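Side-chain contacts in folylpolyglutamate synthase (FolC) (Helicobacter pylori, PDB 6K8C), which probably adds glutamate to dihydropteroate and then further glutamates to tetrahydrofolates, at the expense of ATP, in folate biosynthesis: residues Y124-A129 and D150-L155; T183-M188 and S192-Q197; P280-D285 and E365-N370; E299-F304 and K328-K333. One frame throughout, in Å; residues are numbered along the deposited sequence.

Interaction 1: Y124-A129 and D150-L155; sequences YATLLA and DSTNAL
The polar link between Thr126 and Ser151 is a single bond between two hydroxyls, with Thr126 OG1 2.8 Å from Ser151 OG. Thr126 OG1 stands anti to its own carbonyl carbon (chi1 -60°), on the flank of helix 121-132 that faces Ser151, and it is also bonded to Phe122 O one turn earlier. Its position is therefore tied both to its own helix and to the 3-10 turn. Residues 151-154 form this short turn, which Asp150 opens as an Asx turn, within the Mur ligase middle domain, a member of the P-loop NTPase clan. Asp150 OD2 accepts from Thr152 N at 3.2 Å, from above the carboxylate plane, and offers its anti lone pair to Thr152 OG1 at 2.6 Å. Gly144 N is a further donor to the same oxygen, while His51 NE2 is bonded to the Thr152 hydroxyl. Van der Waals contacts are lighter. The methyl Thr126 CG2, anti to its backbone N, meets Leu155 CD1 at 4.2 Å, and Thr152 CG2 lies 4.3 Å from Thr126 OG1. Leu155 also rests on Val130 of the same helix and on Tyr35 of helix 28-41.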
# COMPACT_ATOMS: atom_id res chain seq x y z
N TYR A 124 -15.90 -5.40 -4.54
CA TYR A 124 -16.28 -6.39 -3.54
C TYR A 124 -15.35 -6.36 -2.33
O TYR A 124 -15.80 -6.51 -1.19
CB TYR A 124 -16.29 -7.79 -4.16
CG TYR A 124 -17.03 -8.80 -3.31
CD1 TYR A 124 -18.38 -8.63 -3.03
CD2 TYR A 124 -16.37 -9.90 -2.77
CE1 TYR A 124 -19.06 -9.55 -2.25
CE2 TYR A 124 -17.04 -10.81 -2.00
CZ TYR A 124 -18.39 -10.63 -1.73
OH TYR A 124 -19.05 -11.54 -0.96
N ALA A 125 -14.04 -6.18 -2.57
CA ALA A 125 -13.10 -6.02 -1.46
C ALA A 125 -13.50 -4.84 -0.58
O ALA A 125 -13.41 -4.91 0.65
CB ALA A 125 -11.68 -5.83 -2.00
N THR A 126 -13.95 -3.74 -1.20
CA THR A 126 -14.39 -2.57 -0.44
C THR A 126 -15.57 -2.91 0.46
O THR A 126 -15.59 -2.53 1.63
CB THR A 126 -14.74 -1.43 -1.40
OG1 THR A 126 -13.59 -1.09 -2.19
CG2 THR A 126 -15.20 -0.19 -0.64
N LEU A 127 -16.58 -3.62 -0.07
CA LEU A 127 -17.71 -4.00 0.76
C LEU A 127 -17.29 -4.94 1.88
O LEU A 127 -17.80 -4.84 3.00
CB LEU A 127 -18.81 -4.67 -0.09
CG LEU A 127 -19.53 -3.81 -1.12
CD1 LEU A 127 -20.69 -4.62 -1.73
CD2 LEU A 127 -20.05 -2.51 -0.52
N LEU A 128 -16.36 -5.86 1.60
CA LEU A 128 -15.85 -6.73 2.64
C LEU A 128 -15.19 -5.92 3.76
O LEU A 128 -15.36 -6.23 4.94
CB LEU A 128 -14.86 -7.74 2.05
CG LEU A 128 -15.44 -8.90 1.24
CD1 LEU A 128 -14.32 -9.66 0.54
CD2 LEU A 128 -16.27 -9.83 2.12
N ALA A 129 -14.44 -4.88 3.39
CA ALA A 129 -13.82 -4.03 4.40
C ALA A 129 -14.87 -3.35 5.28
O ALA A 129 -14.74 -3.31 6.51
CB ALA A 129 -12.92 -2.98 3.74
N ASP A 150 -13.05 6.18 -7.86
CA ASP A 150 -12.67 5.00 -7.09
C ASP A 150 -13.82 4.59 -6.18
O ASP A 150 -14.61 5.42 -5.72
CB ASP A 150 -11.41 5.28 -6.27
CG ASP A 150 -10.77 4.02 -5.74
OD1 ASP A 150 -10.16 3.29 -6.54
OD2 ASP A 150 -10.88 3.76 -4.52
N SER A 151 -13.91 3.28 -5.92
CA SER A 151 -14.99 2.77 -5.09
C SER A 151 -14.94 3.34 -3.68
O SER A 151 -15.99 3.59 -3.08
CB SER A 151 -14.96 1.24 -5.06
OG SER A 151 -13.88 0.77 -4.29
N THR A 152 -13.74 3.57 -3.14
CA THR A 152 -13.64 4.10 -1.78
C THR A 152 -14.18 5.52 -1.69
O THR A 152 -14.46 5.99 -0.58
CB THR A 152 -12.20 4.06 -1.28
OG1 THR A 152 -11.36 4.81 -2.17
CG2 THR A 152 -11.71 2.63 -1.20
N ASN A 153 -14.34 6.21 -2.82
CA ASN A 153 -14.91 7.56 -2.82
C ASN A 153 -16.37 7.59 -2.39
O ASN A 153 -16.87 8.66 -2.03
CB ASN A 153 -14.79 8.18 -4.20
CG ASN A 153 -13.50 8.95 -4.38
OD1 ASN A 153 -13.10 9.70 -3.50
ND2 ASN A 153 -12.84 8.75 -5.52
N ALA A 154 -17.07 6.46 -2.43
CA ALA A 154 -18.50 6.44 -2.15
C ALA A 154 -18.81 6.51 -0.66
O ALA A 154 -19.94 6.84 -0.30
CB ALA A 154 -19.15 5.19 -2.75
N LEU A 155 -17.85 6.20 0.19
CA LEU A 155 -18.08 6.24 1.63
C LEU A 155 -17.92 7.67 2.14
O LEU A 155 -17.07 8.43 1.67
CB LEU A 155 -17.11 5.30 2.35
CG LEU A 155 -17.42 3.81 2.34
CD1 LEU A 155 -17.19 3.19 0.97
CD2 LEU A 155 -16.58 3.10 3.39

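Interaction 2: T183-M188 and S192-Q197; sequences TKLKAM and SIIAPQ
Met188 N donates to Leu185 O at 3.0 Å, closing a type I beta turn, and the two residues at the ends of that turn are the ones that reach strand 191-194. The motif is the second half of a beta-alpha-beta crossover: strand 159-162 leads through helix 177-185 to strand 191-194, which lies parallel to it and next to it in the large sheet of the Mur ligase middle domain. Side chains alternate along the strand. Ser192 and Ile194 point toward the turn, whereas Ile193 is directed to the other face of the sheet, against Ala250 and Thr253 of helix 241-254. Across the contact one pair is methyl on methyl, and the other sets a hydroxyl oxygen against a CB. Leu185 CD2 meets Ile194 CD1 end to end at 4.4 Å, a fairly loose apolar approach, and Ser192 OG lies 4.0 Å from Met188 CB. Met188 CG sits between its backbone N and carbonyl carbon (chi1 89°), and a bend at chi3 (56°) swings the terminal methyl CE toward Leu185. Helix 199-211 covers this side: Ala205 touches both Leu185 and Ile194, and Ile208 touches Leu185 and Met188. The strand itself is held by its backbone, Ser192 pairing with Lys215 and Ile217 on one side and Ile193 with Ser160 and Phe162 on the other. Within the turn, the methyl Met188 CE comes to 4.2 Å from Leu185 CD2.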
# COMPACT_ATOMS: atom_id res chain seq x y z
N THR A 183 -7.50 14.29 -10.59
CA THR A 183 -8.42 13.20 -10.29
C THR A 183 -8.36 12.79 -8.83
O THR A 183 -9.39 12.48 -8.22
CB THR A 183 -8.12 11.99 -11.19
OG1 THR A 183 -6.94 11.33 -10.74
CG2 THR A 183 -7.92 12.45 -12.63
N LYS A 184 -7.16 12.80 -8.24
CA LYS A 184 -7.02 12.43 -6.83
C LYS A 184 -7.60 13.50 -5.92
O LYS A 184 -8.32 13.19 -4.96
CB LYS A 184 -5.54 12.19 -6.50
CG LYS A 184 -4.91 11.03 -7.26
CD LYS A 184 -3.57 10.64 -6.66
CE LYS A 184 -2.91 9.51 -7.44
NZ LYS A 184 -3.64 8.22 -7.28
N LEU A 185 -7.32 14.77 -6.21
CA LEU A 185 -7.68 15.85 -5.29
C LEU A 185 -9.13 16.28 -5.41
O LEU A 185 -9.66 16.87 -4.46
CB LEU A 185 -6.77 17.06 -5.53
CG LEU A 185 -5.30 16.84 -5.16
CD1 LEU A 185 -4.41 17.86 -5.86
CD2 LEU A 185 -5.12 16.90 -3.66
N LYS A 186 -9.80 16.00 -6.53
CA LYS A 186 -11.15 16.52 -6.73
C LYS A 186 -12.13 15.96 -5.71
O LYS A 186 -13.11 16.63 -5.36
CB LYS A 186 -11.63 16.21 -8.15
CG LYS A 186 -11.39 17.34 -9.13
CD LYS A 186 -11.73 16.94 -10.56
CE LYS A 186 -11.38 18.06 -11.53
NZ LYS A 186 -10.30 17.66 -12.47
N ALA A 187 -11.89 14.74 -5.22
CA ALA A 187 -12.77 14.11 -4.26
C ALA A 187 -12.41 14.45 -2.81
O ALA A 187 -12.87 13.76 -1.89
CB ALA A 187 -12.77 12.60 -4.46
N MET A 188 -11.60 15.48 -2.59
CA MET A 188 -11.30 15.89 -1.22
C MET A 188 -12.57 16.38 -0.54
O MET A 188 -13.43 17.00 -1.16
CB MET A 188 -10.22 16.98 -1.20
CG MET A 188 -10.72 18.41 -1.31
SD MET A 188 -9.47 19.68 -0.98
CE MET A 188 -8.18 19.27 -2.15
N SER A 192 -8.74 17.84 5.22
CA SER A 192 -7.71 17.01 4.61
C SER A 192 -6.32 17.43 5.09
O SER A 192 -6.05 18.61 5.31
CB SER A 192 -7.75 17.10 3.08
OG SER A 192 -9.04 16.76 2.59
N ILE A 193 -5.46 16.43 5.24
CA ILE A 193 -4.04 16.61 5.51
C ILE A 193 -3.30 16.31 4.22
O ILE A 193 -3.63 15.35 3.52
CB ILE A 193 -3.59 15.68 6.64
CG1 ILE A 193 -4.22 16.14 7.96
CG2 ILE A 193 -2.07 15.63 6.76
CD1 ILE A 193 -4.85 15.04 8.70
N ILE A 194 -2.31 17.13 3.89
CA ILE A 194 -1.54 16.91 2.67
C ILE A 194 -0.06 16.84 3.02
O ILE A 194 0.49 17.76 3.63
CB ILE A 194 -1.82 17.99 1.59
CG1 ILE A 194 -1.11 17.63 0.28
CG2 ILE A 194 -1.46 19.39 2.05
CD1 ILE A 194 -1.86 18.11 -0.95
N ALA A 195 0.57 15.72 2.66
CA ALA A 195 2.02 15.55 2.79
C ALA A 195 2.74 16.52 1.84
O ALA A 195 2.12 17.06 0.92
CB ALA A 195 2.40 14.11 2.47
N PRO A 196 4.03 16.76 2.06
CA PRO A 196 4.78 17.62 1.12
C PRO A 196 4.68 17.10 -0.30
O PRO A 196 4.85 15.90 -0.56
CB PRO A 196 6.22 17.56 1.66
CG PRO A 196 6.05 17.26 3.12
CD PRO A 196 4.87 16.34 3.20
N GLN A 197 4.37 18.00 -1.23
CA GLN A 197 4.08 17.67 -2.62
C GLN A 197 4.98 18.48 -3.54
O GLN A 197 5.67 19.41 -3.12
CB GLN A 197 2.62 17.96 -2.98
CG GLN A 197 1.59 17.36 -2.04
CD GLN A 197 1.36 15.89 -2.30
OE1 GLN A 197 1.62 15.40 -3.39
NE2 GLN A 197 0.87 15.18 -1.28

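Interaction 3: P280-D285 and E365-N370; sequences PNILID and EDVEEN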
# COMPACT_ATOMS: atom_id res chain seq x y z
N PRO A 280 15.07 -18.55 5.00
CA PRO A 280 16.43 -18.15 5.42
C PRO A 280 17.25 -17.50 4.32
O PRO A 280 18.15 -16.71 4.62
CB PRO A 280 17.05 -19.47 5.88
CG PRO A 280 15.90 -20.29 6.32
CD PRO A 280 14.74 -19.92 5.44
N ASN A 281 16.97 -17.80 3.05
CA ASN A 281 17.80 -17.31 1.95
C ASN A 281 17.03 -16.45 0.95
O ASN A 281 17.55 -16.17 -0.13
CB ASN A 281 18.45 -18.49 1.21
CG ASN A 281 17.45 -19.31 0.41
OD1 ASN A 281 16.28 -19.38 0.76
ND2 ASN A 281 17.92 -19.94 -0.67
N ILE A 282 15.81 -16.02 1.27
CA ILE A 282 15.03 -15.19 0.35
C ILE A 282 14.48 -13.99 1.12
O ILE A 282 13.65 -14.15 2.03
CB ILE A 282 13.90 -15.97 -0.33
CG1 ILE A 282 14.47 -17.12 -1.16
CG2 ILE A 282 13.10 -15.05 -1.25
CD1 ILE A 282 13.40 -18.05 -1.69
N LEU A 283 14.94 -12.80 0.76
CA LEU A 283 14.38 -11.54 1.22
C LEU A 283 13.48 -10.98 0.12
O LEU A 283 13.85 -11.01 -1.06
CB LEU A 283 15.51 -10.56 1.57
CG LEU A 283 15.21 -9.18 2.15
CD1 LEU A 283 14.63 -9.28 3.55
CD2 LEU A 283 16.49 -8.35 2.16
N ILE A 284 12.30 -10.49 0.50
CA ILE A 284 11.29 -10.03 -0.45
C ILE A 284 10.88 -8.61 -0.10
O ILE A 284 10.66 -8.29 1.08
CB ILE A 284 10.06 -10.96 -0.46
CG1 ILE A 284 10.40 -12.30 -1.11
CG2 ILE A 284 8.91 -10.31 -1.21
CD1 ILE A 284 9.18 -13.10 -1.53
N ASP A 285 10.77 -7.76 -1.11
CA ASP A 285 10.33 -6.38 -0.90
C ASP A 285 9.63 -5.87 -2.14
O ASP A 285 10.16 -6.01 -3.25
CB ASP A 285 11.51 -5.48 -0.53
CG ASP A 285 11.07 -4.12 -0.02
OD1 ASP A 285 10.66 -3.29 -0.86
OD2 ASP A 285 11.12 -3.90 1.20
N GLU A 365 15.15 -18.47 -13.35
CA GLU A 365 14.41 -19.72 -13.49
C GLU A 365 14.17 -20.38 -12.14
O GLU A 365 13.01 -20.65 -11.80
CB GLU A 365 15.13 -20.68 -14.45
CG GLU A 365 16.63 -20.84 -14.28
CD GLU A 365 17.31 -21.22 -15.58
OE1 GLU A 365 18.48 -21.66 -15.54
OE2 GLU A 365 16.68 -21.09 -16.66
N ASP A 366 15.21 -20.64 -11.34
CA ASP A 366 15.03 -21.27 -10.04
C ASP A 366 15.99 -20.67 -9.02
O ASP A 366 17.00 -20.06 -9.38
CB ASP A 366 15.23 -22.79 -10.10
CG ASP A 366 14.50 -23.44 -11.27
OD1 ASP A 366 13.25 -23.54 -11.22
OD2 ASP A 366 15.18 -23.88 -12.23
N VAL A 367 15.65 -20.85 -7.75
CA VAL A 367 16.51 -20.44 -6.64
C VAL A 367 17.31 -21.65 -6.18
O VAL A 367 16.77 -22.76 -6.05
CB VAL A 367 15.70 -19.82 -5.49
CG1 VAL A 367 14.98 -18.56 -5.96
CG2 VAL A 367 14.71 -20.83 -4.91
N GLU A 368 18.61 -21.45 -5.95
CA GLU A 368 19.46 -22.49 -5.37
C GLU A 368 19.50 -22.32 -3.86
O GLU A 368 19.56 -21.19 -3.35
CB GLU A 368 20.88 -22.43 -5.92
CG GLU A 368 21.01 -22.26 -7.42
CD GLU A 368 22.45 -22.02 -7.83
OE1 GLU A 368 22.71 -21.04 -8.57
OE2 GLU A 368 23.33 -22.80 -7.42
N GLU A 369 19.50 -23.44 -3.15
CA GLU A 369 19.48 -23.41 -1.69
C GLU A 369 20.78 -22.86 -1.12
O GLU A 369 20.78 -22.31 -0.01
CB GLU A 369 19.21 -24.82 -1.14
CG GLU A 369 17.98 -25.57 -1.71
CD GLU A 369 18.02 -25.82 -3.22
OE1 GLU A 369 19.12 -25.75 -3.82
OE2 GLU A 369 16.95 -26.07 -3.81
N ASN A 370 21.88 -22.99 -1.86
CA ASN A 370 23.19 -22.51 -1.43
C ASN A 370 23.41 -21.02 -1.66
O ASN A 370 24.48 -20.52 -1.33
CB ASN A 370 24.27 -23.30 -2.16
CG ASN A 370 23.90 -23.58 -3.61
OD1 ASN A 370 22.94 -24.30 -3.89
ND2 ASN A 370 24.66 -23.00 -4.54
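Ile282 and Val367 make the closer-packed, apolar half of this contact, where the loop between strands 361-363 and 373-376 passes the start of strand 282-285 in the Mur ligase glutamate ligase domain. The methyl pair itself is only a light touch, Ile282 CD1 lying 4.5 Å from Val367 CG2. The CB of Ile282 is not aimed at the loop; the extended chi2 (171°) carries CD1 to the valine. This side owes its burial to aromatic cover: on helix 379-390, Phe385 touches both residues and Tyr389 adds to the cover of Ile282, while Tyr373, on strand 373-376, packs against Val367. Toward solvent the character changes. Asn281 turns its amide to the loop backbone, with CG set between its own N and carbonyl carbon (chi1 71°), and ND2 comes to 3.4 Å from Glu368 O and 3.8 Å from Glu369 O. The polar partners that fix this amide lie just beyond: OD1 is bonded to Ser279 OG, and ND2 to Glu371 O. Tyr373 serves both sides, since its backbone pairs with Asn281 and Leu283 while its hydroxyl is bonded to Glu368 N. The outer surface of the loop is loose by comparison. Glu368 and Glu369 are exposed, their CB atoms pointing away from the strand, and one bond lies within the loop: Asn370 ND2 donates to Glu368 OE2 at 3.2 Å, approaching from above the carboxylate plane and 18° out of the amide plane of Asn370.

Interaction 4: E299-F304 and K328-K333; sequences EIKRIF and KPVIKK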
# COMPACT_ATOMS: atom_id res chain seq x y z
N GLU A 299 19.95 -3.80 5.04
CA GLU A 299 19.42 -5.03 5.60
C GLU A 299 20.10 -6.26 5.02
O GLU A 299 20.26 -7.27 5.72
CB GLU A 299 17.91 -5.10 5.38
CG GLU A 299 17.12 -4.43 6.49
CD GLU A 299 16.82 -5.37 7.64
OE1 GLU A 299 17.54 -5.30 8.66
OE2 GLU A 299 15.88 -6.19 7.52
N ILE A 300 20.52 -6.20 3.75
CA ILE A 300 21.30 -7.29 3.18
C ILE A 300 22.63 -7.43 3.92
O ILE A 300 23.08 -8.55 4.21
CB ILE A 300 21.52 -7.06 1.68
CG1 ILE A 300 20.23 -7.34 0.90
CG2 ILE A 300 22.64 -7.94 1.17
CD1 ILE A 300 20.29 -6.86 -0.55
N LYS A 301 23.28 -6.31 4.24
CA LYS A 301 24.53 -6.36 4.98
C LYS A 301 24.33 -7.00 6.35
O LYS A 301 25.12 -7.84 6.78
CB LYS A 301 25.12 -4.96 5.13
CG LYS A 301 25.53 -4.29 3.83
CD LYS A 301 25.88 -2.83 4.08
CE LYS A 301 26.62 -2.21 2.91
NZ LYS A 301 26.85 -0.75 3.13
N ARG A 302 23.26 -6.61 7.05
CA ARG A 302 23.01 -7.16 8.38
C ARG A 302 22.69 -8.65 8.31
O ARG A 302 23.25 -9.46 9.06
CB ARG A 302 21.87 -6.41 9.06
CG ARG A 302 21.43 -7.02 10.38
CD ARG A 302 20.26 -6.26 11.00
NE ARG A 302 19.01 -6.49 10.29
CZ ARG A 302 18.07 -7.34 10.68
NH1 ARG A 302 16.95 -7.48 9.97
NH2 ARG A 302 18.24 -8.07 11.78
N ILE A 303 21.80 -9.03 7.39
CA ILE A 303 21.24 -10.38 7.41
C ILE A 303 22.19 -11.39 6.79
O ILE A 303 22.44 -12.45 7.36
CB ILE A 303 19.86 -10.38 6.71
CG1 ILE A 303 18.88 -9.51 7.50
CG2 ILE A 303 19.34 -11.80 6.55
CD1 ILE A 303 17.47 -9.51 6.94
N PHE A 304 22.74 -11.08 5.61
CA PHE A 304 23.58 -12.03 4.90
C PHE A 304 25.07 -11.74 5.00
O PHE A 304 25.87 -12.67 4.90
CB PHE A 304 23.18 -12.09 3.42
CG PHE A 304 21.75 -12.46 3.19
CD1 PHE A 304 21.28 -13.71 3.57
CD2 PHE A 304 20.87 -11.57 2.60
CE1 PHE A 304 19.96 -14.06 3.36
CE2 PHE A 304 19.55 -11.91 2.39
CZ PHE A 304 19.10 -13.16 2.77
N LYS A 328 24.07 -2.31 -6.29
CA LYS A 328 25.24 -3.01 -6.83
C LYS A 328 26.31 -3.38 -5.80
O LYS A 328 26.85 -4.49 -5.90
CB LYS A 328 25.87 -2.17 -7.95
CG LYS A 328 27.07 -2.86 -8.59
CD LYS A 328 27.72 -2.03 -9.68
CE LYS A 328 28.97 -2.72 -10.18
NZ LYS A 328 29.70 -1.87 -11.15
N PRO A 329 26.67 -2.53 -4.83
CA PRO A 329 27.73 -2.92 -3.89
C PRO A 329 27.46 -4.21 -3.12
O PRO A 329 28.41 -4.80 -2.60
CB PRO A 329 27.82 -1.72 -2.94
CG PRO A 329 27.42 -0.57 -3.79
CD PRO A 329 26.32 -1.10 -4.68
N VAL A 330 26.21 -4.67 -3.03
CA VAL A 330 25.91 -5.91 -2.31
C VAL A 330 25.34 -6.98 -3.23
O VAL A 330 24.84 -8.00 -2.74
CB VAL A 330 24.97 -5.67 -1.12
CG1 VAL A 330 25.63 -4.78 -0.07
CG2 VAL A 330 23.65 -5.06 -1.58
N ILE A 331 25.40 -6.79 -4.55
CA ILE A 331 24.77 -7.68 -5.51
C ILE A 331 25.85 -8.22 -6.44
O ILE A 331 26.57 -7.45 -7.08
CB ILE A 331 23.67 -6.97 -6.32
CG1 ILE A 331 22.53 -6.55 -5.39
CG2 ILE A 331 23.14 -7.91 -7.41
CD1 ILE A 331 21.89 -7.71 -4.63
N LYS A 332 25.94 -9.55 -6.53
CA LYS A 332 26.90 -10.18 -7.42
C LYS A 332 26.30 -10.60 -8.76
O LYS A 332 27.05 -10.82 -9.71
CB LYS A 332 27.53 -11.41 -6.75
CG LYS A 332 26.56 -12.57 -6.50
CD LYS A 332 27.23 -13.65 -5.67
CE LYS A 332 26.29 -14.82 -5.41
NZ LYS A 332 26.99 -15.89 -4.64
N LYS A 333 24.98 -10.71 -8.84
CA LYS A 333 24.33 -11.10 -10.09
C LYS A 333 22.87 -10.70 -10.02
O LYS A 333 22.27 -10.70 -8.94
CB LYS A 333 24.47 -12.61 -10.34
CG LYS A 333 24.07 -13.04 -11.75
CD LYS A 333 24.40 -14.51 -11.99
CE LYS A 333 24.09 -14.91 -13.43
NZ LYS A 333 23.93 -16.38 -13.58
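Helix 290-303 of the Mur ligase glutamate ligase domain packs through Ile300 on Val330, just before strand 331-336. The valine is the hub. Its CG2 touches Ile300 CD1 at 3.9 Å, its CB lies 4.0 Å from Ile300 CG2, and its CG1 faces Lys301 CG at 3.9 Å. Val330 CG1 stands anti to the carbonyl carbon (chi1 -64°), which spreads the two methyls over two successive helix residues. The isoleucine and valine side chains lie aslant to each other, whereas the methylene chain of Lys301 crosses the valine at about a right angle and touches it again through CE. Lys301 continues extended beyond CG; its methylenes lie along the exposed margin of the contact, and the charge is paired through a salt bridge from NZ to Glu298 on its own helix. Ile300 CD1 also extends to Ile331 CD1, at 4.5 Å. Away from the strand the helix carries a salt bridge of its own, where Arg302 NH1 donates to the syn lone pair of Glu299 OE2 at 3.0 Å, in the guanidinium plane and at 158°. Beneath the hydrophobic contact lies strand 308-312, whose Ile308 touches both Ile300 and Ile331 and whose backbone pairs with Val330 and Lys332. Lys297, one turn earlier in the helix than Ile300 and Lys301, also touches Val330.

In the fold
Interactions 1 and 2 belong to the middle domain, interactions 3 and 4 to the glutamate ligase domain, and neither pair touches the other. Interactions 1, 2 and 4 are buried, but their chemistry differs: a hydroxyl pair dominates in interaction 1, interaction 4 is apolar, through methyls and lysine methylenes, and interaction 2 sets one methyl pair beside a serine hydroxyl packed on a methionine CB. Interaction 3 is the surface contact, mixing a small apolar patch with an asparagine amide turned to the loop backbone. Interaction 1 meets interaction 2 where Asn153 lies against Ala187. Interaction 4 is nested in the loop closed by interaction 3, and they share one sheet: Leu283 packs on Ile300 and Phe304 on Pro280 and Asn281.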